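Local structure of erythrocyte binding antigen 140 (Plasmodium falciparum, 4GF2) at residues 59-62 against 63-67; 343-346 against 347-350. The protein is an erythrocyte-binding adhesin of the malaria parasite that probably engages a host cell-surface receptor during invasion, here represented by its region with two Duffy binding domains. The protein carries 3 engineered substitutions. All blocks are in the same frame, centred on the assembly; numbering follows the deposited sequence.

Contact 1: 59-62 against 63-67; sequences FKEI and FLISV
The side chains of F59 and F63, one helical turn apart, run out alongside each other in the same direction, with CZ of F59 3.5 Å from CD2 of F63. Their planes stand at 83° and their centroids are 5.4 Å apart, an oblique meeting; CE2 of F59 arrives at the edge of the F63 ring, in its plane. W142 of helix 132-155 meets both rings, edge-to-face with F59 and at a shallow angle between planes with F63, and F48 sets its ring edge-to-face with F63.

Round the helix, K60 and L64 cross at a slant. A bend at chi2 turns the lysine chain so that CE lies 3.9 Å from CD1 of L64; a second bend, at chi4, sets the direction of NZ, which is hydrogen-bonded to N146. I62 and I65 touch by their outermost methyls, CD1 to CD1 at 4.1 Å. S66 turns back on the preceding turn: its OG, beside its own backbone N (chi1 -64°), donates to I62 O at 2.9 Å. The S66 N-H reaches the same oxygen from the opposite face of the carbonyl plane, so two donors grip one acceptor. The backbone bonds from F63 N, L64 N and I65 N to the carbonyls four residues earlier are the i to i-4 pattern of an alpha-helix across 59-67, part of helix 56-78 of the helical Duffy binding domain, whose aromatic side packs into the core against helix 132-155.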
loop_
_atom_site.group_PDB
_atom_site.type_symbol
_atom_site.label_atom_id
_atom_site.label_comp_id
_atom_site.label_asym_id
_atom_site.label_seq_id
_atom_site.Cartn_x
_atom_site.Cartn_y
_atom_site.Cartn_z
ATOM N N PHE A 59 -33.283 -40.813 21.231
ATOM C CA PHE A 59 -33.009 -39.505 20.647
ATOM C C PHE A 59 -32.732 -38.476 21.737
ATOM O O PHE A 59 -31.839 -37.642 21.602
ATOM C CB PHE A 59 -34.173 -39.032 19.777
ATOM C CG PHE A 59 -34.033 -37.613 19.311
ATOM C CD1 PHE A 59 -33.231 -37.303 18.225
ATOM C CD2 PHE A 59 -34.687 -36.584 19.970
ATOM C CE1 PHE A 59 -33.088 -35.993 17.800
ATOM C CE2 PHE A 59 -34.549 -35.273 19.550
ATOM C CZ PHE A 59 -33.747 -34.978 18.460
ATOM N N LYS A 60 -33.510 -38.538 22.811
ATOM C CA LYS A 60 -33.330 -37.644 23.946
ATOM C C LYS A 60 -31.968 -37.884 24.581
ATOM O O LYS A 60 -31.227 -36.943 24.862
ATOM C CB LYS A 60 -34.438 -37.878 24.974
ATOM C CG LYS A 60 -34.249 -37.149 26.293
ATOM C CD LYS A 60 -34.196 -35.643 26.102
ATOM C CE LYS A 60 -34.123 -34.913 27.436
ATOM N NZ LYS A 60 -35.370 -35.063 28.244
ATOM N N GLU A 61 -31.645 -39.156 24.793
ATOM C CA GLU A 61 -30.392 -39.537 25.430
ATOM C C GLU A 61 -29.192 -39.040 24.634
ATOM O O GLU A 61 -28.208 -38.570 25.207
ATOM C CB GLU A 61 -30.310 -41.055 25.572
ATOM C CG GLU A 61 -28.999 -41.543 26.164
ATOM C CD GLU A 61 -28.779 -43.021 25.946
ATOM O OE1 GLU A 61 -29.772 -43.743 25.713
ATOM O OE2 GLU A 61 -27.612 -43.461 25.997
ATOM N N ILE A 62 -29.274 -39.150 23.312
ATOM C CA ILE A 62 -28.184 -38.722 22.443
ATOM C C ILE A 62 -28.078 -37.202 22.416
ATOM O O ILE A 62 -26.988 -36.646 22.276
ATOM C CB ILE A 62 -28.370 -39.243 21.004
ATOM C CG1 ILE A 62 -28.367 -40.775 20.989
ATOM C CG2 ILE A 62 -27.278 -38.701 20.091
ATOM C CD1 ILE A 62 -27.096 -41.403 21.543
ATOM N N PHE A 63 -29.214 -36.529 22.547
ATOM C CA PHE A 63 -29.222 -35.076 22.574
ATOM C C PHE A 63 -28.546 -34.613 23.855
ATOM O O PHE A 63 -27.766 -33.658 23.851
ATOM C CB PHE A 63 -30.653 -34.551 22.505
ATOM C CG PHE A 63 -30.810 -33.314 21.669
ATOM C CD1 PHE A 63 -29.853 -32.315 21.689
ATOM C CD2 PHE A 63 -31.920 -33.155 20.859
ATOM C CE1 PHE A 63 -30.004 -31.179 20.916
ATOM C CE2 PHE A 63 -32.076 -32.025 20.087
ATOM C CZ PHE A 63 -31.119 -31.037 20.114
ATOM N N LEU A 64 -28.839 -35.303 24.954
ATOM C CA LEU A 64 -28.230 -34.975 26.235
ATOM C C LEU A 64 -26.716 -35.137 26.152
ATOM O O LEU A 64 -25.959 -34.326 26.692
ATOM C CB LEU A 64 -28.799 -35.859 27.344
ATOM C CG LEU A 64 -30.215 -35.504 27.806
ATOM C CD1 LEU A 64 -30.809 -36.635 28.635
ATOM C CD2 LEU A 64 -30.210 -34.207 28.603
ATOM N N ILE A 65 -26.280 -36.188 25.463
ATOM C CA ILE A 65 -24.858 -36.443 25.289
ATOM C C ILE A 65 -24.209 -35.348 24.453
ATOM O O ILE A 65 -23.092 -34.916 24.733
ATOM C CB ILE A 65 -24.616 -37.799 24.614
ATOM C CG1 ILE A 65 -24.976 -38.932 25.577
ATOM C CG2 ILE A 65 -23.159 -37.923 24.175
ATOM C CD1 ILE A 65 -24.983 -40.307 24.942
ATOM N N SER A 66 -24.912 -34.899 23.423
ATOM C CA SER A 66 -24.375 -33.888 22.527
ATOM C C SER A 66 -24.120 -32.562 23.249
ATOM O O SER A 66 -23.036 -31.995 23.136
ATOM C CB SER A 66 -25.320 -33.678 21.348
ATOM O OG SER A 66 -25.418 -34.861 20.577
ATOM N N VAL A 67 -25.107 -32.066 23.990
ATOM C CA VAL A 67 -24.957 -30.772 24.654
ATOM C C VAL A 67 -23.896 -30.827 25.752
ATOM O O VAL A 67 -23.075 -29.918 25.879
ATOM C CB VAL A 67 -26.292 -30.247 25.242
ATOM C CG1 VAL A 67 -27.310 -30.046 24.138
ATOM C CG2 VAL A 67 -26.834 -31.183 26.321
#

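Contact 2: 343-346 against 347-350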
loop_
_atom_site.group_PDB
_atom_site.type_symbol
_atom_site.label_atom_id
_atom_site.label_comp_id
_atom_site.label_asym_id
_atom_site.label_seq_id
_atom_site.Cartn_x
_atom_site.Cartn_y
_atom_site.Cartn_z
ATOM N N PRO A 343 24.800 16.440 -13.392
ATOM C CA PRO A 343 24.930 16.600 -11.939
ATOM C C PRO A 343 23.610 16.344 -11.219
ATOM O O PRO A 343 23.588 15.752 -10.141
ATOM C CB PRO A 343 25.348 18.060 -11.794
ATOM C CG PRO A 343 26.108 18.350 -13.050
ATOM C CD PRO A 343 25.446 17.541 -14.131
ATOM N N ARG A 344 22.519 16.797 -11.823
ATOM C CA ARG A 344 21.187 16.593 -11.279
ATOM C C ARG A 344 20.893 15.102 -11.098
ATOM O O ARG A 344 20.288 14.699 -10.110
ATOM C CB ARG A 344 20.152 17.237 -12.208
ATOM C CG ARG A 344 18.705 17.081 -11.771
ATOM C CD ARG A 344 17.755 17.390 -12.921
ATOM N NE ARG A 344 18.141 16.674 -14.134
ATOM C CZ ARG A 344 17.977 15.368 -14.323
ATOM N NH1 ARG A 344 17.422 14.611 -13.380
ATOM N NH2 ARG A 344 18.374 14.815 -15.459
ATOM N N ARG A 345 21.332 14.284 -12.050
ATOM C CA ARG A 345 21.112 12.840 -11.979
ATOM C C ARG A 345 22.007 12.197 -10.924
ATOM O O ARG A 345 21.614 11.231 -10.266
ATOM C CB ARG A 345 21.361 12.199 -13.345
ATOM C CG ARG A 345 21.383 10.670 -13.336
ATOM C CD ARG A 345 20.047 10.080 -12.919
ATOM N NE ARG A 345 20.095 8.618 -12.860
ATOM C CZ ARG A 345 20.482 7.916 -11.800
ATOM N NH1 ARG A 345 20.864 8.523 -10.686
ATOM N NH2 ARG A 345 20.488 6.594 -11.852
ATOM N N GLN A 346 23.209 12.738 -10.770
ATOM C CA GLN A 346 24.172 12.235 -9.798
ATOM C C GLN A 346 23.697 12.465 -8.370
ATOM O O GLN A 346 24.117 11.765 -7.453
ATOM C CB GLN A 346 25.524 12.928 -9.987
ATOM C CG GLN A 346 26.164 12.701 -11.343
ATOM C CD GLN A 346 27.428 13.517 -11.533
ATOM O OE1 GLN A 346 28.218 13.687 -10.605
ATOM N NE2 GLN A 346 27.625 14.028 -12.741
ATOM N N THR A 347 22.834 13.459 -8.187
ATOM C CA THR A 347 22.377 13.842 -6.855
ATOM C C THR A 347 20.872 13.628 -6.678
ATOM O O THR A 347 20.273 14.155 -5.745
ATOM C CB THR A 347 22.708 15.314 -6.563
ATOM O OG1 THR A 347 21.934 16.162 -7.420
ATOM C CG2 THR A 347 24.191 15.583 -6.787
ATOM N N LEU A 348 20.274 12.851 -7.574
ATOM C CA LEU A 348 18.844 12.548 -7.520
ATOM C C LEU A 348 18.456 11.840 -6.220
ATOM O O LEU A 348 19.121 10.899 -5.790
ATOM C CB LEU A 348 18.466 11.671 -8.715
ATOM C CG LEU A 348 17.025 11.176 -8.819
ATOM C CD1 LEU A 348 16.078 12.318 -9.113
ATOM C CD2 LEU A 348 16.920 10.103 -9.886
ATOM N N CYS A 349 17.371 12.297 -5.603
ATOM C CA CYS A 349 16.894 11.706 -4.359
ATOM C C CYS A 349 16.095 10.432 -4.603
ATOM O O CYS A 349 15.035 10.460 -5.227
ATOM C CB CYS A 349 16.037 12.709 -3.587
ATOM S SG CYS A 349 15.166 11.990 -2.177
ATOM N N LEU A 350 16.618 9.318 -4.102
ATOM C CA LEU A 350 15.932 8.036 -4.176
ATOM C C LEU A 350 15.707 7.438 -2.790
ATOM O O LEU A 350 14.937 6.497 -2.629
ATOM C CB LEU A 350 16.740 7.063 -5.033
ATOM C CG LEU A 350 16.919 7.473 -6.497
ATOM C CD1 LEU A 350 17.822 6.482 -7.208
ATOM C CD2 LEU A 350 15.573 7.575 -7.201
HETATM O O HOH W 1 18.939 16.188 -8.286
#
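From P343 to Q346 the backbone is helical, and T347 is the first residue to leave that conformation, so its hydrogen bonds record how the short helix ends. T347 N divides its N-H between two carbonyls, both weakly: P343 O at 3.1 Å, with an N-H...O angle of only 127°, and R344 O at 3.4 Å. L348 N then makes a straighter (165°) but long and weak bond to R345 O, also 3.4 Å away. Two of these weak bonds are i to i-3, as is common where a helix frays, and L348 then takes an extended conformation.

The T347 side chain folds back over this end. Its chi1 of 67° sets OG1 between the backbone N and the carbonyl carbon, with CG2 beside the N and 3.4 Å from P343 O. A water joins the two segments here: it donates to R344 O at 2.7 Å and accepts from T347 OG1 at 3.1 Å, giving that helical carbonyl a further donor.

The helix and the loop that follows it belong to a Duffy binding domain, a largely helical fold stitched by disulfides; C349 contributes to one of these, with C316.

On the side of helix 388-407, L348 holds CG anti to its N and brings CD2 to 4.3 Å from NH1 of R345, an oblique approach to the guanidinium; both side chains also touch I405. The charged ends serve other helices and loops: R344 is salt-bridged to D401 and E485, R345 to D410 and D414. Q346, extended beyond CG, points its amide the other way along the helix, where NE2 donates to the backbone oxygens of E341 and S325.

How the contacts relate
Contact 1 closes well before contact 2 opens along the chain, and their centres lie about 77 Å apart, with nearest atoms about 60 Å from each other. They sit on opposite sides of the chain's centre and share no helix or sheet: 59-67 is an interior portion of helix 56-78, whereas 343-350 spans the end of helix 343-346 and the loop leading toward helix 361-382. Each falls in a different Duffy binding domain range, 33-212 for contact 1 and 338-530 for contact 2. The separation fits an elongated chain (radius of gyration 38 Å) with two such regions in series, and neither contact can influence the other by direct touch.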